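Local coordinates for single-strand binding protein (Thermus thermophilus, PDB 2CWA) that probably binds single-stranded DNA through two OB-type domains and recruits partner proteins during replication, recombination and repair, at residues A127-F132 and G198-D203; V76-R81 and I99-L104; R179-W184 and V218-L223. All coordinates share one frame; numbering follows the deposited sequence.

Interaction 1 of 3, residues A127-F132 and G198-D203; sequences ALNQVF and GRLVND
Asn-129 meets Leu-200 with its carboxamide set against the other residue's peptide groups, and its side chain can be followed outward atom by atom. Its CB points toward strand 198-203. CG stands anti to the backbone N (chi1 -179°), which carries the amide across the gap, and it passes 3.9 Å from Arg-199 CB. There the group divides. Asn-129 OD1 accepts from Leu-200 N at 2.8 Å, the bond nearly straight at the hydrogen, with the donor tilted from the carbonyl plane; CB of Leu-200 lies close to the same oxygen. Asn-129 ND2 donates to Leu-200 O at 2.9 Å, and this bond lies in the carbonyl plane, on a lone pair, with the oxygen also near the plane of the amide. Two bonds to one residue fix the rotation of the amide and serve both polar groups of the Leu-200 backbone, as a paired strand would.

Beyond this point main chain replaces side chain. Val-131 and Gly-198 form an antiparallel hydrogen-bonded pair: Val-131 N gives to Gly-198 O at 2.8 Å and Gly-198 N returns a bond to Val-131 O at 2.9 Å. Gln-130 CA adds a CA-H...O contact to the same Gly-198 oxygen, 3.3 Å away. The methyl Val-131 CG1 packs over the Gly-198 carbonyl and reaches Leu-200 CD2 at 4.3 Å. Val-8 and Val-218 continue this apolar patch, whereas the guanidinium of Arg-199 leads away to a salt bridge with Glu-219.

The strand axes run at 110° to each other, so regular pairing is brief and the Asn-129 amide extends it. This steep crossing fits the coiled OB-fold barrel, in which the first strand pairs with the fourth, here in the second SSB domain.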
ATOM      1  N   ALA A 127      -9.620  -0.083  10.175  1.00 23.50           N
ATOM      2  CA  ALA A 127      -9.643   0.124   8.728  1.00 23.77           C
ATOM      3  C   ALA A 127      -9.266  -1.136   7.946  1.00 23.83           C
ATOM      4  O   ALA A 127      -8.914  -2.166   8.524  1.00 21.53           O
ATOM      5  CB  ALA A 127      -8.679   1.267   8.357  1.00 18.14           C
ATOM      6  N   LEU A 128      -9.351  -1.048   6.623  1.00 21.57           N
ATOM      7  CA  LEU A 128      -8.978  -2.168   5.767  1.00 20.63           C
ATOM      8  C   LEU A 128      -7.734  -1.771   4.989  1.00 22.30           C
ATOM      9  O   LEU A 128      -7.683  -0.691   4.396  1.00 18.56           O
ATOM     10  CB  LEU A 128     -10.106  -2.521   4.784  1.00 19.75           C
ATOM     11  CG  LEU A 128      -9.711  -3.587   3.750  1.00 21.55           C
ATOM     12  CD1 LEU A 128      -9.378  -4.896   4.458  1.00 22.24           C
ATOM     13  CD2 LEU A 128     -10.847  -3.798   2.748  1.00 20.80           C
ATOM     14  N   ASN A 129      -6.734  -2.644   5.012  1.00 21.01           N
ATOM     15  CA  ASN A 129      -5.470  -2.429   4.317  1.00 21.90           C
ATOM     16  C   ASN A 129      -4.989  -3.812   3.933  1.00 23.44           C
ATOM     17  O   ASN A 129      -4.275  -4.471   4.690  1.00 20.58           O
ATOM     18  CB  ASN A 129      -4.454  -1.746   5.248  1.00 22.50           C
ATOM     19  CG  ASN A 129      -3.121  -1.473   4.567  1.00 26.02           C
ATOM     20  OD1 ASN A 129      -2.868  -1.921   3.448  1.00 25.47           O
ATOM     21  ND2 ASN A 129      -2.249  -0.740   5.257  1.00 26.25           N
ATOM     22  N   GLN A 130      -5.386  -4.262   2.745  1.00 22.33           N
ATOM     23  CA  GLN A 130      -5.017  -5.593   2.296  1.00 20.29           C
ATOM     24  C   GLN A 130      -4.576  -5.607   0.837  1.00 19.52           C
ATOM     25  O   GLN A 130      -5.239  -5.029  -0.014  1.00 22.96           O
ATOM     26  CB  GLN A 130      -6.218  -6.526   2.475  1.00 22.78           C
ATOM     27  CG  GLN A 130      -5.928  -7.991   2.208  1.00 26.29           C
ATOM     28  CD  GLN A 130      -7.119  -8.886   2.520  1.00 29.95           C
ATOM     29  OE1 GLN A 130      -6.992 -10.108   2.571  1.00 40.28           O
ATOM     30  NE2 GLN A 130      -8.280  -8.283   2.721  1.00 34.57           N
ATOM     31  N   VAL A 131      -3.464  -6.273   0.559  1.00 20.04           N
ATOM     32  CA  VAL A 131      -2.961  -6.372  -0.810  1.00 22.51           C
ATOM     33  C   VAL A 131      -2.622  -7.818  -1.149  1.00 23.41           C
ATOM     34  O   VAL A 131      -2.104  -8.560  -0.310  1.00 22.63           O
ATOM     35  CB  VAL A 131      -1.690  -5.501  -1.016  1.00 23.15           C
ATOM     36  CG1 VAL A 131      -0.572  -5.986  -0.114  1.00 21.94           C
ATOM     37  CG2 VAL A 131      -1.245  -5.561  -2.478  1.00 23.58           C
ATOM     38  N   PHE A 132      -2.939  -8.216  -2.379  1.00 19.43           N
ATOM     39  CA  PHE A 132      -2.650  -9.557  -2.873  1.00 20.60           C
ATOM     40  C   PHE A 132      -1.601  -9.400  -3.964  1.00 20.97           C
ATOM     41  O   PHE A 132      -1.813  -8.656  -4.923  1.00 22.09           O
ATOM     42  CB  PHE A 132      -3.901 -10.184  -3.498  1.00 20.26           C
ATOM     43  CG  PHE A 132      -4.955 -10.557  -2.511  1.00 22.94           C
ATOM     44  CD1 PHE A 132      -5.044 -11.856  -2.030  1.00 24.38           C
ATOM     45  CD2 PHE A 132      -5.873  -9.615  -2.070  1.00 22.75           C
ATOM     46  CE1 PHE A 132      -6.043 -12.211  -1.124  1.00 23.57           C
ATOM     47  CE2 PHE A 132      -6.873  -9.962  -1.164  1.00 27.69           C
ATOM     48  CZ  PHE A 132      -6.955 -11.264  -0.693  1.00 25.54           C
ATOM     49  N   GLY A 198      -0.750  -9.077   2.169  1.00 21.94           N
ATOM     50  CA  GLY A 198      -0.142  -8.216   3.159  1.00 23.71           C
ATOM     51  C   GLY A 198      -0.855  -6.907   3.362  1.00 21.00           C
ATOM     52  O   GLY A 198      -1.992  -6.725   2.937  1.00 23.17           O
ATOM     53  N   ARG A 199      -0.170  -5.992   4.037  1.00 20.46           N
ATOM     54  CA  ARG A 199      -0.708  -4.678   4.303  1.00 18.34           C
ATOM     55  C   ARG A 199       0.291  -3.683   3.738  1.00 18.74           C
ATOM     56  O   ARG A 199       1.499  -3.912   3.788  1.00 20.66           O
ATOM     57  CB  ARG A 199      -0.893  -4.478   5.810  1.00 24.70           C
ATOM     58  CG  ARG A 199       0.293  -4.937   6.654  1.00 31.02           C
ATOM     59  CD  ARG A 199      -0.078  -4.987   8.135  1.00 35.87           C
ATOM     60  NE  ARG A 199      -0.284  -3.653   8.680  1.00 43.88           N
ATOM     61  CZ  ARG A 199       0.700  -2.844   9.060  1.00 43.83           C
ATOM     62  NH1 ARG A 199       1.963  -3.239   8.963  1.00 45.49           N
ATOM     63  NH2 ARG A 199       0.421  -1.632   9.520  1.00 47.45           N
ATOM     64  N   LEU A 200      -0.211  -2.596   3.167  1.00 18.56           N
ATOM     65  CA  LEU A 200       0.674  -1.586   2.605  1.00 18.46           C
ATOM     66  C   LEU A 200       1.233  -0.723   3.727  1.00 17.85           C
ATOM     67  O   LEU A 200       0.494  -0.288   4.605  1.00 18.97           O
ATOM     68  CB  LEU A 200      -0.092  -0.698   1.628  1.00 18.98           C
ATOM     69  CG  LEU A 200      -0.584  -1.416   0.368  1.00 20.73           C
ATOM     70  CD1 LEU A 200      -1.469  -0.480  -0.449  1.00 23.37           C
ATOM     71  CD2 LEU A 200       0.615  -1.872  -0.440  1.00 22.66           C
ATOM     72  N   VAL A 201       2.536  -0.483   3.690  1.00 18.27           N
ATOM     73  CA  VAL A 201       3.176   0.361   4.690  1.00 22.99           C
ATOM     74  C   VAL A 201       4.108   1.315   3.964  1.00 24.44           C
ATOM     75  O   VAL A 201       4.438   1.103   2.795  1.00 23.61           O
ATOM     76  CB  VAL A 201       4.011  -0.467   5.698  1.00 18.68           C
ATOM     77  CG1 VAL A 201       3.132  -1.531   6.345  1.00 25.63           C
ATOM     78  CG2 VAL A 201       5.202  -1.092   5.007  1.00 23.45           C
ATOM     79  N   ASN A 202       4.525   2.375   4.647  1.00 24.44           N
ATOM     80  CA  ASN A 202       5.440   3.314   4.023  1.00 27.90           C
ATOM     81  C   ASN A 202       6.451   3.890   5.005  1.00 28.91           C
ATOM     82  O   ASN A 202       6.214   3.933   6.218  1.00 28.52           O
ATOM     83  CB  ASN A 202       4.663   4.438   3.333  1.00 31.42           C
ATOM     84  CG  ASN A 202       3.661   5.097   4.243  1.00 35.40           C
ATOM     85  OD1 ASN A 202       3.989   5.497   5.360  1.00 37.93           O
ATOM     86  ND2 ASN A 202       2.426   5.225   3.769  1.00 32.34           N
ATOM     87  N   ASP A 203       7.596   4.298   4.472  1.00 27.25           N
ATOM     88  CA  ASP A 203       8.644   4.893   5.288  1.00 29.31           C
ATOM     89  C   ASP A 203       8.760   6.339   4.823  1.00 31.08           C
ATOM     90  O   ASP A 203       8.551   6.633   3.643  1.00 30.11           O
ATOM     91  CB  ASP A 203       9.982   4.178   5.072  1.00 26.34           C
ATOM     92  CG  ASP A 203       9.851   2.664   5.063  1.00 27.32           C
ATOM     93  OD1 ASP A 203       9.214   2.109   5.982  1.00 22.95           O
ATOM     94  OD2 ASP A 203      10.397   2.025   4.135  1.00 26.22           O
TER

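Interaction 2 of 3, residues V76-R81 and I99-L104; sequences VFVEGR and IRADFL
Segments 76-81 and 99-104 pair antiparallel around a classic beta bulge, in which Asp-102, where the second chain segment turns a corner, and Phe-103 both face Glu-79 and the register slips by one residue before Gly-80. The evidence is Glu-79 O, which accepts two backbone bonds, from Asp-102 N at 2.8 Å and from Phe-103 N at 3.1 Å. Gly-80 CA then comes within 3.0 Å of Arg-100 O; a CB on Gly-80 would clash with that oxygen.

Beyond the bulge, charged side chains gather. The Arg-81 and Asp-102 side chains cross at about a right angle, and the planes of guanidinium and carboxylate are 41° apart. The closest bond, Arg-81 NE to Asp-102 OD2 at 3.1 Å, is weak and bent (132°), so charge attraction probably matters more than directed hydrogen bonding. Arg-100 CG packs over one face of that guanidinium, 3.6 Å from Arg-81 NH1. Asp-102 OD1 also pairs with Arg-100 NH1 by charge alone, lying well out of that guanidinium plane with no N-H aimed at it, so one carboxylate offsets two arginines, while Arg-81 NH2 turns to Glu-83.

Val-78, Ala-101 and Leu-104 carry the apolar side. Val-78 CG1, anti to the backbone N (chi1 162°), meets Ala-101 CB at 3.5 Å, and its CG2 touches Leu-104 CD1. Val-76 joins Leu-104.

Antiparallel pairing with a corner at a bulge, one side in the core, fits the curled barrel of the first OB-fold domain.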
ATOM      1  N   VAL A  76     -14.019   5.931   2.627  1.00 20.46           N
ATOM      2  CA  VAL A  76     -14.090   5.431   1.259  1.00 23.35           C
ATOM      3  C   VAL A  76     -13.463   4.055   1.119  1.00 21.85           C
ATOM      4  O   VAL A  76     -12.596   3.665   1.909  1.00 20.01           O
ATOM      5  CB  VAL A  76     -13.352   6.365   0.262  1.00 21.96           C
ATOM      6  CG1 VAL A  76     -13.965   7.753   0.288  1.00 20.32           C
ATOM      7  CG2 VAL A  76     -11.881   6.435   0.611  1.00 21.21           C
ATOM      8  N   PHE A  77     -13.919   3.326   0.107  1.00 19.83           N
ATOM      9  CA  PHE A  77     -13.386   2.013  -0.213  1.00 18.56           C
ATOM     10  C   PHE A  77     -12.709   2.151  -1.570  1.00 19.92           C
ATOM     11  O   PHE A  77     -13.340   2.559  -2.543  1.00 21.16           O
ATOM     12  CB  PHE A  77     -14.503   0.966  -0.317  1.00 15.65           C
ATOM     13  CG  PHE A  77     -14.098  -0.276  -1.070  1.00 18.06           C
ATOM     14  CD1 PHE A  77     -12.974  -1.001  -0.693  1.00 20.61           C
ATOM     15  CD2 PHE A  77     -14.835  -0.709  -2.176  1.00 22.65           C
ATOM     16  CE1 PHE A  77     -12.580  -2.142  -1.401  1.00 24.32           C
ATOM     17  CE2 PHE A  77     -14.452  -1.846  -2.894  1.00 23.42           C
ATOM     18  CZ  PHE A  77     -13.324  -2.565  -2.507  1.00 23.08           C
ATOM     19  N   VAL A  78     -11.430   1.808  -1.627  1.00 21.02           N
ATOM     20  CA  VAL A  78     -10.681   1.893  -2.862  1.00 23.29           C
ATOM     21  C   VAL A  78     -10.201   0.527  -3.313  1.00 24.06           C
ATOM     22  O   VAL A  78      -9.688  -0.259  -2.509  1.00 20.01           O
ATOM     23  CB  VAL A  78      -9.455   2.821  -2.703  1.00 23.26           C
ATOM     24  CG1 VAL A  78      -8.453   2.572  -3.812  1.00 24.95           C
ATOM     25  CG2 VAL A  78      -9.905   4.268  -2.733  1.00 21.95           C
ATOM     26  N   GLU A  79     -10.398   0.247  -4.600  1.00 19.22           N
ATOM     27  CA  GLU A  79      -9.931  -0.996  -5.195  1.00 18.64           C
ATOM     28  C   GLU A  79      -8.906  -0.558  -6.229  1.00 19.32           C
ATOM     29  O   GLU A  79      -9.218   0.217  -7.144  1.00 19.97           O
ATOM     30  CB  GLU A  79     -11.068  -1.767  -5.886  1.00 18.23           C
ATOM     31  CG  GLU A  79     -10.533  -3.018  -6.603  1.00 20.69           C
ATOM     32  CD  GLU A  79     -11.616  -3.898  -7.218  1.00 23.56           C
ATOM     33  OE1 GLU A  79     -12.775  -3.453  -7.309  1.00 21.80           O
ATOM     34  OE2 GLU A  79     -11.298  -5.036  -7.617  1.00 24.12           O
ATOM     35  N   GLY A  80      -7.681  -1.047  -6.096  1.00 21.43           N
ATOM     36  CA  GLY A  80      -6.663  -0.635  -7.036  1.00 20.74           C
ATOM     37  C   GLY A  80      -5.535  -1.618  -7.212  1.00 21.45           C
ATOM     38  O   GLY A  80      -5.709  -2.834  -7.094  1.00 21.98           O
ATOM     39  N   ARG A  81      -4.359  -1.075  -7.480  1.00 18.79           N
ATOM     40  CA  ARG A  81      -3.185  -1.885  -7.714  1.00 21.46           C
ATOM     41  C   ARG A  81      -1.944  -1.032  -7.548  1.00 20.68           C
ATOM     42  O   ARG A  81      -2.021   0.198  -7.554  1.00 22.23           O
ATOM     43  CB  ARG A  81      -3.240  -2.446  -9.132  1.00 27.57           C
ATOM     44  CG  ARG A  81      -3.539  -1.381 -10.163  1.00 32.18           C
ATOM     45  CD  ARG A  81      -4.087  -1.975 -11.461  1.00 31.79           C
ATOM     46  NE  ARG A  81      -4.627  -0.920 -12.310  1.00 33.37           N
ATOM     47  CZ  ARG A  81      -3.895   0.052 -12.848  1.00 37.78           C
ATOM     48  NH1 ARG A  81      -4.476   0.976 -13.602  1.00 36.32           N
ATOM     49  NH2 ARG A  81      -2.582   0.093 -12.645  1.00 36.93           N
ATOM     50  N   ILE A  99       0.162   3.948  -5.470  1.00 23.27           N
ATOM     51  CA  ILE A  99      -1.085   3.223  -5.329  1.00 24.93           C
ATOM     52  C   ILE A  99      -2.104   3.829  -6.280  1.00 23.02           C
ATOM     53  O   ILE A  99      -2.577   4.951  -6.088  1.00 22.74           O
ATOM     54  CB  ILE A  99      -1.631   3.319  -3.891  1.00 22.88           C
ATOM     55  CG1 ILE A  99      -0.610   2.744  -2.913  1.00 23.44           C
ATOM     56  CG2 ILE A  99      -2.958   2.573  -3.787  1.00 25.38           C
ATOM     57  CD1 ILE A  99      -0.927   3.064  -1.463  1.00 28.84           C
ATOM     58  N   ARG A 100      -2.436   3.070  -7.313  1.00 23.64           N
ATOM     59  CA  ARG A 100      -3.397   3.502  -8.311  1.00 24.23           C
ATOM     60  C   ARG A 100      -4.784   2.985  -7.958  1.00 24.80           C
ATOM     61  O   ARG A 100      -4.987   1.777  -7.842  1.00 26.43           O
ATOM     62  CB  ARG A 100      -2.978   2.962  -9.678  1.00 29.27           C
ATOM     63  CG  ARG A 100      -4.012   3.115 -10.776  1.00 39.19           C
ATOM     64  CD  ARG A 100      -4.105   4.548 -11.288  1.00 44.62           C
ATOM     65  NE  ARG A 100      -4.774   4.597 -12.584  1.00 51.69           N
ATOM     66  CZ  ARG A 100      -6.036   4.241 -12.788  1.00 55.09           C
ATOM     67  NH1 ARG A 100      -6.775   3.810 -11.776  1.00 60.77           N
ATOM     68  NH2 ARG A 100      -6.559   4.299 -14.004  1.00 58.77           N
ATOM     69  N   ALA A 101      -5.733   3.895  -7.773  1.00 22.35           N
ATOM     70  CA  ALA A 101      -7.098   3.496  -7.465  1.00 24.53           C
ATOM     71  C   ALA A 101      -7.865   3.320  -8.770  1.00 27.61           C
ATOM     72  O   ALA A 101      -7.943   4.249  -9.564  1.00 26.36           O
ATOM     73  CB  ALA A 101      -7.775   4.550  -6.624  1.00 25.07           C
ATOM     74  N   ASP A 102      -8.418   2.135  -9.004  1.00 25.85           N
ATOM     75  CA  ASP A 102      -9.195   1.927 -10.218  1.00 28.02           C
ATOM     76  C   ASP A 102     -10.622   2.384  -9.954  1.00 27.78           C
ATOM     77  O   ASP A 102     -11.287   2.929 -10.837  1.00 27.86           O
ATOM     78  CB  ASP A 102      -9.188   0.450 -10.639  1.00 26.77           C
ATOM     79  CG  ASP A 102      -7.893   0.046 -11.318  1.00 30.75           C
ATOM     80  OD1 ASP A 102      -7.334   0.881 -12.060  1.00 29.78           O
ATOM     81  OD2 ASP A 102      -7.433  -1.101 -11.125  1.00 30.20           O
ATOM     82  N   PHE A 103     -11.074   2.181  -8.720  1.00 21.99           N
ATOM     83  CA  PHE A 103     -12.423   2.541  -8.310  1.00 21.33           C
ATOM     84  C   PHE A 103     -12.440   3.087  -6.886  1.00 21.15           C
ATOM     85  O   PHE A 103     -11.636   2.685  -6.053  1.00 21.81           O
ATOM     86  CB  PHE A 103     -13.322   1.303  -8.318  1.00 25.77           C
ATOM     87  CG  PHE A 103     -13.504   0.680  -9.671  1.00 24.32           C
ATOM     88  CD1 PHE A 103     -14.414   1.209 -10.574  1.00 25.03           C
ATOM     89  CD2 PHE A 103     -12.783  -0.457 -10.025  1.00 25.68           C
ATOM     90  CE1 PHE A 103     -14.612   0.610 -11.819  1.00 28.24           C
ATOM     91  CE2 PHE A 103     -12.972  -1.063 -11.264  1.00 29.03           C
ATOM     92  CZ  PHE A 103     -13.891  -0.527 -12.159  1.00 28.26           C
ATOM     93  N   LEU A 104     -13.370   3.993  -6.617  1.00 19.50           N
ATOM     94  CA  LEU A 104     -13.549   4.536  -5.280  1.00 24.59           C
ATOM     95  C   LEU A 104     -15.042   4.551  -5.031  1.00 25.01           C
ATOM     96  O   LEU A 104     -15.828   4.862  -5.928  1.00 24.45           O
ATOM     97  CB  LEU A 104     -12.991   5.958  -5.147  1.00 23.55           C
ATOM     98  CG  LEU A 104     -13.250   6.580  -3.762  1.00 26.77           C
ATOM     99  CD1 LEU A 104     -12.144   7.565  -3.415  1.00 26.11           C
ATOM    100  CD2 LEU A 104     -14.613   7.254  -3.730  1.00 25.80           C
TER

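Interaction 3 of 3, residues R179-W184 and V218-L223; sequences RDLAEW and VEALRL
Leu-181 and Leu-223 make the centre of an apolar contact between helix 179-184 and the corner where strand 218-220 gives way to strand 222-223. Leu-181 CG lies 3.7 Å from Leu-223 CD1, and its CD1 branch rests against the CG of the same residue. The other branch, CD2, turns to the corner itself: it touches Ala-220 CB at 4.0 Å and packs on main-chain atoms, Ala-220 O at 3.6 Å and Leu-221 C. Replacing Leu-181 by alanine removes both branches, which would probably leave a gap beside Leu-223 and the corner at Ala-220 without its cover.

The aromatic contact is peripheral. Trp-184, its CG anti to the backbone N (chi1 177°), brings the six-membered ring to Leu-223, with Trp-184 CZ3 3.6 Å from Leu-223 CB. Leu-223 O sits above one face of the indole, offset toward the rim.

Polar groups look elsewhere: the Arg-222 guanidinium pairs with Glu-224. With mainly apolar contact, main-chain carbonyls included, and no hydrogen bond or salt bridge between the two segments, the helix, which in OB folds caps one end of the barrel between the third and fourth strands, is probably held here mainly by shape and hydrophobic burial, which implies little directional constraint.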
ATOM      1  N   ARG A 179       8.865 -12.685  12.327  1.00 26.96           N
ATOM      2  CA  ARG A 179       8.825 -13.940  13.074  1.00 29.24           C
ATOM      3  C   ARG A 179       8.827 -15.235  12.267  1.00 26.67           C
ATOM      4  O   ARG A 179       9.695 -15.448  11.423  1.00 24.78           O
ATOM      5  CB  ARG A 179       7.623 -13.909  14.017  1.00 32.41           C
ATOM      6  CG  ARG A 179       7.644 -12.701  14.926  1.00 36.72           C
ATOM      7  CD  ARG A 179       6.405 -12.586  15.780  1.00 45.03           C
ATOM      8  NE  ARG A 179       6.347 -11.275  16.415  1.00 51.91           N
ATOM      9  CZ  ARG A 179       6.237 -10.130  15.745  1.00 55.66           C
ATOM     10  NH1 ARG A 179       6.167 -10.138  14.421  1.00 57.83           N
ATOM     11  NH2 ARG A 179       6.210  -8.976  16.397  1.00 58.24           N
ATOM     12  N   ASP A 180       7.862 -16.109  12.541  1.00 28.44           N
ATOM     13  CA  ASP A 180       7.795 -17.392  11.842  1.00 29.75           C
ATOM     14  C   ASP A 180       7.730 -17.211  10.334  1.00 25.86           C
ATOM     15  O   ASP A 180       8.378 -17.942   9.580  1.00 26.94           O
ATOM     16  CB  ASP A 180       6.580 -18.203  12.305  1.00 32.77           C
ATOM     17  CG  ASP A 180       6.633 -18.540  13.783  1.00 38.95           C
ATOM     18  OD1 ASP A 180       7.750 -18.706  14.323  1.00 38.02           O
ATOM     19  OD2 ASP A 180       5.555 -18.653  14.398  1.00 40.86           O
ATOM     20  N   LEU A 181       6.943 -16.233   9.902  1.00 26.30           N
ATOM     21  CA  LEU A 181       6.780 -15.942   8.483  1.00 24.90           C
ATOM     22  C   LEU A 181       8.139 -15.588   7.890  1.00 25.59           C
ATOM     23  O   LEU A 181       8.461 -15.966   6.761  1.00 25.80           O
ATOM     24  CB  LEU A 181       5.798 -14.782   8.317  1.00 26.76           C
ATOM     25  CG  LEU A 181       5.051 -14.626   6.994  1.00 30.08           C
ATOM     26  CD1 LEU A 181       4.404 -15.956   6.609  1.00 29.30           C
ATOM     27  CD2 LEU A 181       3.989 -13.530   7.141  1.00 26.66           C
ATOM     28  N   ALA A 182       8.953 -14.876   8.666  1.00 25.75           N
ATOM     29  CA  ALA A 182      10.275 -14.488   8.196  1.00 23.92           C
ATOM     30  C   ALA A 182      11.174 -15.710   8.116  1.00 24.40           C
ATOM     31  O   ALA A 182      11.943 -15.867   7.168  1.00 25.94           O
ATOM     32  CB  ALA A 182      10.888 -13.430   9.132  1.00 23.07           C
ATOM     33  N   GLU A 183      11.080 -16.590   9.105  1.00 24.72           N
ATOM     34  CA  GLU A 183      11.920 -17.774   9.087  1.00 25.88           C
ATOM     35  C   GLU A 183      11.510 -18.713   7.950  1.00 22.86           C
ATOM     36  O   GLU A 183      12.352 -19.373   7.347  1.00 25.06           O
ATOM     37  CB  GLU A 183      11.874 -18.460  10.454  1.00 30.13           C
ATOM     38  CG  GLU A 183      12.409 -17.525  11.547  1.00 36.92           C
ATOM     39  CD  GLU A 183      12.513 -18.167  12.914  1.00 42.80           C
ATOM     40  OE1 GLU A 183      11.499 -18.720  13.389  1.00 45.22           O
ATOM     41  OE2 GLU A 183      13.609 -18.100  13.517  1.00 44.54           O
ATOM     42  N   TRP A 184      10.221 -18.748   7.643  1.00 22.76           N
ATOM     43  CA  TRP A 184       9.736 -19.587   6.544  1.00 24.79           C
ATOM     44  C   TRP A 184      10.308 -19.047   5.234  1.00 22.95           C
ATOM     45  O   TRP A 184      10.748 -19.810   4.374  1.00 22.95           O
ATOM     46  CB  TRP A 184       8.205 -19.548   6.485  1.00 24.96           C
ATOM     47  CG  TRP A 184       7.609 -20.318   5.334  1.00 27.95           C
ATOM     48  CD1 TRP A 184       7.233 -21.634   5.331  1.00 31.53           C
ATOM     49  CD2 TRP A 184       7.339 -19.820   4.015  1.00 28.45           C
ATOM     50  NE1 TRP A 184       6.745 -21.986   4.088  1.00 31.98           N
ATOM     51  CE2 TRP A 184       6.799 -20.892   3.264  1.00 30.83           C
ATOM     52  CE3 TRP A 184       7.501 -18.572   3.394  1.00 29.31           C
ATOM     53  CZ2 TRP A 184       6.421 -20.753   1.922  1.00 31.96           C
ATOM     54  CZ3 TRP A 184       7.124 -18.434   2.060  1.00 32.44           C
ATOM     55  CH2 TRP A 184       6.591 -19.520   1.339  1.00 30.05           C
ATOM     56  N   VAL A 218       5.348  -3.436   1.331  1.00 20.21           N
ATOM     57  CA  VAL A 218       4.311  -4.337   1.822  1.00 20.97           C
ATOM     58  C   VAL A 218       4.813  -5.187   2.980  1.00 19.11           C
ATOM     59  O   VAL A 218       5.929  -5.698   2.947  1.00 24.39           O
ATOM     60  CB  VAL A 218       3.827  -5.310   0.713  1.00 23.43           C
ATOM     61  CG1 VAL A 218       2.767  -6.270   1.290  1.00 22.39           C
ATOM     62  CG2 VAL A 218       3.259  -4.527  -0.465  1.00 19.96           C
ATOM     63  N   GLU A 219       3.984  -5.313   4.009  1.00 21.18           N
ATOM     64  CA  GLU A 219       4.311  -6.143   5.161  1.00 23.81           C
ATOM     65  C   GLU A 219       3.408  -7.363   4.997  1.00 18.03           C
ATOM     66  O   GLU A 219       2.190  -7.240   4.985  1.00 20.49           O
ATOM     67  CB  GLU A 219       3.989  -5.422   6.472  1.00 23.89           C
ATOM     68  CG  GLU A 219       4.115  -6.306   7.703  1.00 35.37           C
ATOM     69  CD  GLU A 219       3.941  -5.529   8.993  1.00 37.04           C
ATOM     70  OE1 GLU A 219       4.822  -4.701   9.305  1.00 44.87           O
ATOM     71  OE2 GLU A 219       2.921  -5.739   9.683  1.00 43.50           O
ATOM     72  N   ALA A 220       4.029  -8.524   4.849  1.00 21.77           N
ATOM     73  CA  ALA A 220       3.322  -9.778   4.645  1.00 24.86           C
ATOM     74  C   ALA A 220       2.537 -10.271   5.857  1.00 25.81           C
ATOM     75  O   ALA A 220       2.956 -10.105   7.004  1.00 25.97           O
ATOM     76  CB  ALA A 220       4.316 -10.849   4.200  1.00 22.64           C
ATOM     77  N   LEU A 221       1.382 -10.865   5.575  1.00 25.49           N
ATOM     78  CA  LEU A 221       0.511 -11.439   6.593  1.00 25.44           C
ATOM     79  C   LEU A 221       0.459 -12.940   6.311  1.00 26.78           C
ATOM     80  O   LEU A 221       0.317 -13.755   7.223  1.00 23.48           O
ATOM     81  CB  LEU A 221      -0.891 -10.841   6.496  1.00 28.68           C
ATOM     82  CG  LEU A 221      -1.030  -9.369   6.892  1.00 34.97           C
ATOM     83  CD1 LEU A 221      -2.418  -8.860   6.519  1.00 33.13           C
ATOM     84  CD2 LEU A 221      -0.777  -9.219   8.388  1.00 34.70           C
ATOM     85  N   ARG A 222       0.575 -13.291   5.034  1.00 23.83           N
ATOM     86  CA  ARG A 222       0.575 -14.692   4.601  1.00 22.41           C
ATOM     87  C   ARG A 222       1.497 -14.810   3.403  1.00 21.97           C
ATOM     88  O   ARG A 222       1.532 -13.916   2.558  1.00 22.48           O
ATOM     89  CB  ARG A 222      -0.830 -15.160   4.182  1.00 21.78           C
ATOM     90  CG  ARG A 222      -0.886 -16.665   3.825  1.00 21.78           C
ATOM     91  CD  ARG A 222      -2.246 -17.097   3.259  1.00 22.79           C
ATOM     92  NE  ARG A 222      -2.334 -18.553   3.136  1.00 21.36           N
ATOM     93  CZ  ARG A 222      -3.088 -19.326   3.918  1.00 23.59           C
ATOM     94  NH1 ARG A 222      -3.831 -18.788   4.873  1.00 21.63           N
ATOM     95  NH2 ARG A 222      -3.082 -20.645   3.764  1.00 24.17           N
ATOM     96  N   LEU A 223       2.244 -15.908   3.333  1.00 20.96           N
ATOM     97  CA  LEU A 223       3.154 -16.146   2.221  1.00 23.34           C
ATOM     98  C   LEU A 223       2.993 -17.578   1.733  1.00 26.12           C
ATOM     99  O   LEU A 223       2.783 -18.502   2.527  1.00 25.75           O
ATOM    100  CB  LEU A 223       4.612 -15.929   2.644  1.00 23.65           C
ATOM    101  CG  LEU A 223       5.047 -14.534   3.094  1.00 23.59           C
ATOM    102  CD1 LEU A 223       6.480 -14.601   3.611  1.00 25.83           C
ATOM    103  CD2 LEU A 223       4.945 -13.551   1.923  1.00 25.14           C
TER

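In the fold
Interaction 2 lies in the first SSB domain and closes before interaction 1 opens in the second; interaction 3 shares that second domain, and the segments of 1 and 3 alternate along the chain. The centres of 1 and 2 are about 13 Å apart, those of 1 and 3 about 14 Å, and those of 2 and 3 about 25 Å, on opposite sides of the chain's centre. Interaction 1 touches both others: Leu-200 packs on Ile-99 across the domains, and Arg-199 pairs with Glu-219. Strand 5-22 pairs with strand 128-145, so the two OB domains join side by side, consistent with one chain supplying two DNA-binding units.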